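Local coordinates for PDZ domain protein (Parabacteroides distasonis, PDB 4L8N) that is of unknown function but combines PDZ domains with a DUF4136 domain and binds magnesium, at residues S118-N123 and C387-V392; D185-T190 and I249-I254; K304-Y309 and Y415-Y420. One frame throughout, in Å; residues are numbered along the deposited sequence.

In the fold
Contacts 1 and 3 lie on one side of the chain's centre, about 11 Å apart between centres, and contact 2 lies on the other, about 46 and 47 Å from them. All three reach one large mixed sheet: contact 2 joins strands 186-196 and 240-250 in the DUF4136 region, contact 3 packs a loop on strand 298-309, and the 118-123 segment of contact 1 runs into strand 123-135. Contact 2 is nested inside the loop closed by contact 1 and closes before contact 3 opens; contacts 1 and 3 alternate. Trp-390 packs on Tyr-420, while probable hydrogen bonds, Ser-118 OG with Tyr-420 OH and Glu-120 O with Lys-304 NZ, tie 118-123 to contact 3.

Contact 1: residues S118-N123 and C387-V392; sequences SLETTN and CMFWDV
With CG turned anti to its own carbonyl carbon (chi1 -74°) and the chain bent at chi2 (93°), Glu-120 reaches the 387-392 loop with its carboxylate, which settles against Phe-389 and Trp-390. OE2 of Glu-120 accepts the backbone N of Trp-390 at 2.8 Å; the bond is moderately straight, 154° at the hydrogen, and the N-H comes from above the carboxylate plane. A water donates to the same OE2 and to Trp-390 O, so one oxygen takes two donors and a small bridge closes beside the direct bond. The stem of the glutamate runs past Phe-389 in the opposite sense, its CG 3.7 Å from CD1 of the phenylalanine. Two irregular loops meet here: 118-123 leads from helix 107-113 into strand 123-135, while 387-392 leads toward helix 395-402. Within the first loop Ser-118 O accepts both Thr-121 N and Thr-122 N, giving a tight turn, and Asn-123 ND2 reaches back to Leu-119 O at 2.7 Å, with the oxygen nearly in the plane of the asparagine amide. That same Leu-119 O stands at the edge of the Phe-389 ring, 3.5 Å from CE1. With an alanine in place of Glu-120, the Trp-390 N-H would probably lose its acceptor and the water one of its two anchors. Further back along the second loop, Leu-119 CD1 meets Cys-387 CB at 3.8 Å. The indole of Trp-390 crosses the glutamate at about a right angle, while its NE1 bonds to Tyr-117 O and its ring makes a cation-pi contact with Arg-372.

Contact 2: residues D185-T190 and I249-I254; sequences DLLIQT and IDQKDI
An antiparallel pairing of strands 186-196 and 240-250, within the DUF4136 region, sets Leu-187 opposite Ile-249 and runs out into an Asx turn at Asp-250. Leu-187 and Ile-249 form the hydrogen-bonded pair: Leu-187 N gives to Ile-249 O and Ile-249 N to Leu-187 O, each bond 2.8 Å long and almost straight. Leu-186 and Asp-250 make the adjoining non-hydrogen-bonded pair and point to the opposite face of the sheet, while Leu-186 CA lends a C-H to Ile-249 O at 3.3 Å. A third backbone bond, from Gln-251 N to Asp-185 O, continues the pairing past the regular strand; here the donor is tilted from the carbonyl plane. On the Leu-187 face, Ile-249 carries CG1 anti to its carbonyl carbon (chi1 -53°); with chi2 (128°) away from a staggered angle, CD1 rests 3.7 Å from Gln-189 CB. Asp-250 then fixes the turn. Its OD1 takes the backbone N of both Lys-252 and Asp-253, using the syn lone pair for the latter, and OD2 takes Ile-254 N at 2.7 Å and also forms a salt bridge with Arg-257. Where the pairing ends, Asp-185 OD1 lies against CD of Lys-252 (3.1 Å), but NZ of the lysine is 4.2 Å from it, too far for a salt bridge; that nitrogen bonds instead to Asn-144 O, and Asp-185 OD2 to Lys-146 N. Strand 147-150 runs parallel along the other edge of 186-196, helix 158-175 packs on Ile-188, Leu-259 of strand 258-268 meets Leu-186 and Asp-250, and Ser-137 of the second subunit bonds to Gln-189 OE1.

Contact 3: residues K304-Y309 and Y415-Y420; sequences KKTYNY and YYFAPY
The 304-309 end of strand 298-309 runs extended past a type I beta turn from Tyr-415 to Ala-418, closed by Ala-418 N bonding to Tyr-415 O, and the two backbones come nearest at Tyr-307 and Tyr-415, whose CA atoms are 5.7 Å apart. The strand lies between 123-135 and 438-456 in the large mixed sheet, and the loop packed on it links helix 395-402 to strand 429-435. Phe-417, the third residue of the turn, reaches across Thr-306 to Asn-308. Its CG sits between the backbone N and the carbonyl carbon (chi1 59°), and this swings the ring over to the strand. CG2 of Thr-306 sits over one face of the ring, offset toward CZ at 3.6 Å, whereas Thr-306 O approaches CZ of Phe-417 at the edge, 3.5 Å away. Further round that edge, Asn-308 OD1 stands 3.6 Å from CD2 of Phe-417; the amide itself is turned steeply, at 76° to the ring. The CA of Tyr-307 fits obliquely between these two oxygens, close to CE2. A second aromatic group shares the carbonyl of Thr-306, since CE1 of Tyr-415 comes obliquely to 3.1 Å from that oxygen. The tyrosine's OH bonds to Ala-111 O of helix 107-113 and to Thr-122 OG1. On the other flank, Asn-308 ND2 passes 3.3 Å from CB of Tyr-416 and spends its hydrogens on Tyr-413 O and Asn-427 OD1, fastening the strand to the loops around the turn. Thr-306 O and Asn-308 OD1 would suit the slightly positive edge of the Phe-417 ring, the threonine methyl adds an apolar contact over its face, and the directional hydrogen bonds are made with residues outside the pair.

Contact 1: residues S118-N123 and C387-V392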
# COMPACT_ATOMS: atom_id res chain seq x y z
N SER A 118 4.85 14.04 -35.66
CA SER A 118 5.77 14.37 -34.58
C SER A 118 5.31 13.91 -33.20
O SER A 118 4.96 14.76 -32.36
CB SER A 118 5.99 15.87 -34.57
OG SER A 118 7.12 16.18 -33.77
N LEU A 119 5.36 12.58 -32.92
CA LEU A 119 4.99 12.02 -31.61
C LEU A 119 5.93 12.51 -30.51
O LEU A 119 5.54 12.60 -29.36
CB LEU A 119 4.97 10.49 -31.60
CG LEU A 119 3.74 9.80 -32.16
CD1 LEU A 119 3.81 8.31 -31.92
CD2 LEU A 119 2.46 10.33 -31.53
N GLU A 120 7.17 12.83 -30.91
CA GLU A 120 8.26 13.38 -30.12
C GLU A 120 7.85 14.65 -29.43
O GLU A 120 8.37 14.96 -28.37
CB GLU A 120 9.45 13.68 -31.04
CG GLU A 120 10.20 12.45 -31.51
CD GLU A 120 9.79 11.85 -32.83
OE1 GLU A 120 8.62 12.02 -33.26
OE2 GLU A 120 10.64 11.17 -33.44
N THR A 121 6.94 15.42 -30.07
CA THR A 121 6.51 16.71 -29.54
C THR A 121 5.04 16.71 -29.12
O THR A 121 4.69 17.49 -28.23
CB THR A 121 6.75 17.83 -30.58
OG1 THR A 121 5.95 17.61 -31.75
CG2 THR A 121 8.21 17.96 -30.97
N THR A 122 4.19 15.85 -29.73
CA THR A 122 2.73 15.87 -29.50
C THR A 122 2.15 14.53 -29.12
O THR A 122 1.81 13.73 -30.00
CB THR A 122 2.04 16.41 -30.75
OG1 THR A 122 2.73 17.59 -31.19
CG2 THR A 122 0.53 16.66 -30.55
N ASN A 123 1.96 14.32 -27.82
CA ASN A 123 1.39 13.08 -27.31
C ASN A 123 0.76 13.25 -25.94
O ASN A 123 0.97 14.26 -25.27
CB ASN A 123 2.44 11.94 -27.26
CG ASN A 123 3.57 12.13 -26.28
OD1 ASN A 123 3.44 11.93 -25.06
ND2 ASN A 123 4.74 12.45 -26.81
N CYS A 387 2.63 3.50 -30.23
CA CYS A 387 3.28 4.80 -30.37
C CYS A 387 4.80 4.63 -30.39
O CYS A 387 5.36 3.98 -29.51
CB CYS A 387 2.85 5.75 -29.27
SG CYS A 387 1.07 6.08 -29.22
N MSE A 388 5.46 5.17 -31.41
CA MSE A 388 6.91 5.10 -31.55
C MSE A 388 7.44 6.41 -32.11
O MSE A 388 6.79 7.02 -32.98
CB MSE A 388 7.32 3.95 -32.49
CG MSE A 388 7.04 2.56 -31.92
SE MSE A 388 7.46 1.13 -33.13
CE MSE A 388 6.13 1.38 -34.39
N PHE A 389 8.61 6.83 -31.64
CA PHE A 389 9.24 7.99 -32.23
C PHE A 389 9.94 7.54 -33.50
O PHE A 389 10.08 6.33 -33.74
CB PHE A 389 10.22 8.68 -31.26
CG PHE A 389 9.60 9.03 -29.94
CD1 PHE A 389 8.39 9.69 -29.87
CD2 PHE A 389 10.24 8.70 -28.75
CE1 PHE A 389 7.81 10.01 -28.64
CE2 PHE A 389 9.67 9.03 -27.52
CZ PHE A 389 8.46 9.68 -27.48
N TRP A 390 10.37 8.51 -34.30
CA TRP A 390 11.12 8.21 -35.50
C TRP A 390 12.51 7.71 -35.13
O TRP A 390 13.05 8.07 -34.08
CB TRP A 390 11.22 9.48 -36.37
CG TRP A 390 9.92 10.02 -36.86
CD1 TRP A 390 9.39 11.25 -36.59
CD2 TRP A 390 9.01 9.38 -37.76
NE1 TRP A 390 8.21 11.42 -37.28
CE2 TRP A 390 7.94 10.28 -37.99
CE3 TRP A 390 9.00 8.14 -38.42
CZ2 TRP A 390 6.89 9.99 -38.87
CZ3 TRP A 390 7.95 7.84 -39.28
CH2 TRP A 390 6.90 8.76 -39.49
N ASP A 391 13.08 6.88 -35.97
CA ASP A 391 14.42 6.39 -35.76
C ASP A 391 15.35 7.52 -36.16
O ASP A 391 15.21 8.07 -37.26
CB ASP A 391 14.63 5.10 -36.58
CG ASP A 391 15.98 4.43 -36.49
OD1 ASP A 391 16.99 5.08 -36.83
OD2 ASP A 391 16.01 3.21 -36.20
N VAL A 392 16.26 7.90 -35.25
CA VAL A 392 17.21 9.00 -35.43
C VAL A 392 18.13 8.82 -36.67
O VAL A 392 18.59 9.82 -37.21
CB VAL A 392 18.03 9.26 -34.14
CG1 VAL A 392 18.80 10.58 -34.24
CG2 VAL A 392 17.11 9.30 -32.92
O HOH W 1 13.24 10.71 -33.11

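Contact 2: residues D185-T190 and I249-I254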
# COMPACT_ATOMS: atom_id res chain seq x y z
N ASP A 185 2.78 28.86 10.81
CA ASP A 185 1.43 28.30 10.94
C ASP A 185 1.53 26.79 10.84
O ASP A 185 0.77 26.07 11.49
CB ASP A 185 0.51 28.84 9.83
CG ASP A 185 0.09 30.30 9.94
OD1 ASP A 185 0.02 30.83 11.09
OD2 ASP A 185 -0.26 30.89 8.90
N LEU A 186 2.50 26.31 10.04
CA LEU A 186 2.79 24.91 9.76
C LEU A 186 4.23 24.53 9.92
O LEU A 186 5.12 25.28 9.52
CB LEU A 186 2.42 24.57 8.29
CG LEU A 186 1.04 24.94 7.81
CD1 LEU A 186 0.98 24.94 6.31
CD2 LEU A 186 0.01 24.03 8.43
N LEU A 187 4.46 23.31 10.37
CA LEU A 187 5.78 22.72 10.42
C LEU A 187 5.85 21.57 9.38
O LEU A 187 4.94 20.73 9.36
CB LEU A 187 6.07 22.22 11.83
CG LEU A 187 7.51 21.79 12.12
CD1 LEU A 187 8.41 23.01 12.34
CD2 LEU A 187 7.55 20.85 13.34
N ILE A 188 6.88 21.57 8.51
CA ILE A 188 7.03 20.48 7.53
C ILE A 188 8.05 19.48 8.08
O ILE A 188 9.11 19.86 8.56
CB ILE A 188 7.33 20.96 6.07
CG1 ILE A 188 6.05 21.48 5.38
CG2 ILE A 188 7.86 19.81 5.21
CD1 ILE A 188 5.66 22.80 5.69
N GLN A 189 7.68 18.19 8.05
CA GLN A 189 8.51 17.08 8.51
C GLN A 189 8.61 16.01 7.43
O GLN A 189 7.62 15.65 6.81
CB GLN A 189 7.93 16.48 9.80
CG GLN A 189 8.93 15.69 10.65
CD GLN A 189 8.53 15.61 12.13
OE1 GLN A 189 7.60 14.89 12.53
NE2 GLN A 189 9.24 16.37 12.98
N THR A 190 9.82 15.51 7.19
CA THR A 190 9.99 14.45 6.20
C THR A 190 10.56 13.23 6.84
O THR A 190 11.36 13.30 7.78
CB THR A 190 10.80 14.85 4.97
OG1 THR A 190 12.04 15.44 5.35
CG2 THR A 190 10.04 15.78 4.08
N ILE A 249 2.38 19.59 9.64
CA ILE A 249 1.87 19.66 11.01
C ILE A 249 1.41 21.07 11.40
O ILE A 249 2.19 22.03 11.36
CB ILE A 249 2.93 19.13 12.04
CG1 ILE A 249 3.46 17.72 11.67
CG2 ILE A 249 2.40 19.14 13.47
CD1 ILE A 249 4.93 17.66 11.63
N ASP A 250 0.15 21.17 11.85
CA ASP A 250 -0.51 22.38 12.36
C ASP A 250 0.20 22.88 13.61
O ASP A 250 0.46 22.09 14.52
CB ASP A 250 -1.97 22.03 12.69
CG ASP A 250 -2.85 23.13 13.26
OD1 ASP A 250 -2.40 24.30 13.32
OD2 ASP A 250 -4.01 22.82 13.65
N GLN A 251 0.45 24.20 13.68
CA GLN A 251 1.07 24.84 14.83
C GLN A 251 0.14 25.85 15.49
O GLN A 251 0.43 26.30 16.59
CB GLN A 251 2.37 25.57 14.45
CG GLN A 251 3.45 24.74 13.76
CD GLN A 251 3.95 23.60 14.59
OE1 GLN A 251 3.51 22.47 14.45
NE2 GLN A 251 4.90 23.88 15.46
N LYS A 252 -0.96 26.23 14.81
CA LYS A 252 -1.82 27.28 15.35
C LYS A 252 -3.25 26.85 15.77
O LYS A 252 -3.66 27.23 16.85
CB LYS A 252 -1.90 28.48 14.38
CG LYS A 252 -2.36 28.16 12.95
CD LYS A 252 -2.59 29.42 12.13
CE LYS A 252 -4.05 29.75 11.91
NZ LYS A 252 -4.22 31.04 11.18
N ASP A 253 -4.02 26.10 14.93
CA ASP A 253 -5.42 25.76 15.24
C ASP A 253 -5.51 24.71 16.33
O ASP A 253 -6.22 24.95 17.30
CB ASP A 253 -6.19 25.31 13.99
CG ASP A 253 -7.67 25.61 14.00
OD1 ASP A 253 -8.39 25.01 14.83
OD2 ASP A 253 -8.12 26.42 13.16
N ILE A 254 -4.86 23.53 16.15
CA ILE A 254 -4.76 22.40 17.11
C ILE A 254 -3.30 21.96 17.01
O ILE A 254 -2.96 21.13 16.16
CB ILE A 254 -5.79 21.25 16.87
CG1 ILE A 254 -7.25 21.74 16.97
CG2 ILE A 254 -5.56 20.07 17.82
CD1 ILE A 254 -8.28 20.90 16.23

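Contact 3: residues K304-Y309 and Y415-Y420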
# COMPACT_ATOMS: atom_id res chain seq x y z
N LYS A 304 1.55 16.82 -23.94
CA LYS A 304 2.49 17.77 -24.48
C LYS A 304 2.14 18.04 -25.94
O LYS A 304 1.53 17.20 -26.58
CB LYS A 304 3.95 17.34 -24.26
CG LYS A 304 4.50 16.20 -25.08
CD LYS A 304 6.00 16.15 -24.86
CE LYS A 304 6.68 15.04 -25.60
NZ LYS A 304 8.16 15.17 -25.54
N LYS A 305 2.43 19.26 -26.42
CA LYS A 305 2.15 19.68 -27.81
C LYS A 305 3.02 20.86 -28.23
O LYS A 305 3.12 21.85 -27.50
CB LYS A 305 0.67 20.04 -28.00
CG LYS A 305 0.28 20.39 -29.45
CD LYS A 305 -1.17 20.87 -29.62
CE LYS A 305 -2.15 19.77 -29.27
NZ LYS A 305 -3.54 20.11 -29.66
N THR A 306 3.62 20.74 -29.41
CA THR A 306 4.39 21.80 -30.03
C THR A 306 3.97 21.84 -31.48
O THR A 306 4.01 20.83 -32.15
CB THR A 306 5.90 21.62 -29.86
OG1 THR A 306 6.21 21.53 -28.47
CG2 THR A 306 6.70 22.77 -30.49
N TYR A 307 3.58 23.02 -31.97
CA TYR A 307 3.21 23.18 -33.37
C TYR A 307 3.58 24.57 -33.86
O TYR A 307 3.77 25.48 -33.05
CB TYR A 307 1.71 22.89 -33.59
CG TYR A 307 0.73 23.84 -32.91
CD1 TYR A 307 0.33 23.62 -31.59
CD2 TYR A 307 0.12 24.87 -33.61
CE1 TYR A 307 -0.58 24.47 -30.97
CE2 TYR A 307 -0.82 25.70 -33.01
CZ TYR A 307 -1.16 25.50 -31.68
OH TYR A 307 -2.09 26.31 -31.06
N ASN A 308 3.69 24.73 -35.19
CA ASN A 308 3.89 26.03 -35.85
C ASN A 308 2.54 26.72 -35.89
O ASN A 308 1.58 26.18 -36.47
CB ASN A 308 4.46 25.89 -37.27
CG ASN A 308 5.97 25.83 -37.41
OD1 ASN A 308 6.75 26.25 -36.54
ND2 ASN A 308 6.40 25.36 -38.55
N TYR A 309 2.46 27.88 -35.22
CA TYR A 309 1.26 28.69 -35.13
C TYR A 309 1.31 29.91 -36.06
O TYR A 309 2.26 30.69 -36.02
CB TYR A 309 1.09 29.15 -33.68
CG TYR A 309 -0.02 30.16 -33.46
CD1 TYR A 309 -1.35 29.76 -33.45
CD2 TYR A 309 0.27 31.50 -33.26
CE1 TYR A 309 -2.38 30.68 -33.25
CE2 TYR A 309 -0.75 32.43 -33.04
CZ TYR A 309 -2.07 32.01 -33.04
OH TYR A 309 -3.08 32.91 -32.81
N TYR A 415 4.44 21.15 -38.42
CA TYR A 415 5.64 20.55 -37.83
C TYR A 415 6.91 20.88 -38.64
O TYR A 415 7.89 20.15 -38.57
CB TYR A 415 5.44 19.03 -37.68
CG TYR A 415 4.38 18.67 -36.64
CD1 TYR A 415 4.57 18.96 -35.29
CD2 TYR A 415 3.15 18.14 -37.03
CE1 TYR A 415 3.60 18.66 -34.34
CE2 TYR A 415 2.16 17.85 -36.09
CZ TYR A 415 2.40 18.09 -34.74
OH TYR A 415 1.47 17.78 -33.79
N TYR A 416 6.93 22.04 -39.31
CA TYR A 416 8.06 22.47 -40.13
C TYR A 416 9.32 22.84 -39.35
O TYR A 416 10.37 23.04 -39.96
CB TYR A 416 7.67 23.61 -41.06
CG TYR A 416 7.52 23.13 -42.47
CD1 TYR A 416 6.90 21.90 -42.74
CD2 TYR A 416 8.07 23.83 -43.53
CE1 TYR A 416 6.82 21.41 -44.04
CE2 TYR A 416 8.02 23.33 -44.84
CZ TYR A 416 7.36 22.13 -45.09
OH TYR A 416 7.25 21.66 -46.37
N PHE A 417 9.24 22.88 -38.01
CA PHE A 417 10.37 23.18 -37.15
C PHE A 417 11.20 21.88 -36.90
O PHE A 417 12.31 21.96 -36.35
CB PHE A 417 9.86 23.81 -35.82
CG PHE A 417 8.92 22.91 -35.04
CD1 PHE A 417 9.41 21.89 -34.23
CD2 PHE A 417 7.54 23.05 -35.17
CE1 PHE A 417 8.54 21.01 -33.58
CE2 PHE A 417 6.67 22.18 -34.50
CZ PHE A 417 7.17 21.17 -33.72
N ALA A 418 10.65 20.71 -37.27
CA ALA A 418 11.28 19.40 -37.06
C ALA A 418 12.07 18.95 -38.30
O ALA A 418 11.54 19.05 -39.40
CB ALA A 418 10.21 18.37 -36.70
N PRO A 419 13.32 18.43 -38.15
CA PRO A 419 14.11 18.06 -39.33
C PRO A 419 13.65 16.75 -40.01
O PRO A 419 14.03 16.49 -41.16
CB PRO A 419 15.52 17.94 -38.76
CG PRO A 419 15.31 17.48 -37.37
CD PRO A 419 14.11 18.26 -36.91
N TYR A 420 12.83 15.92 -39.30
CA TYR A 420 12.21 14.72 -39.86
C TYR A 420 10.96 15.09 -40.75
O TYR A 420 10.32 14.21 -41.30
CB TYR A 420 11.85 13.69 -38.77
CG TYR A 420 11.24 14.26 -37.51
CD1 TYR A 420 9.88 14.52 -37.43
CD2 TYR A 420 12.02 14.46 -36.37
CE1 TYR A 420 9.30 14.98 -36.25
CE2 TYR A 420 11.46 14.93 -35.20
CZ TYR A 420 10.09 15.19 -35.13
OH TYR A 420 9.53 15.69 -33.97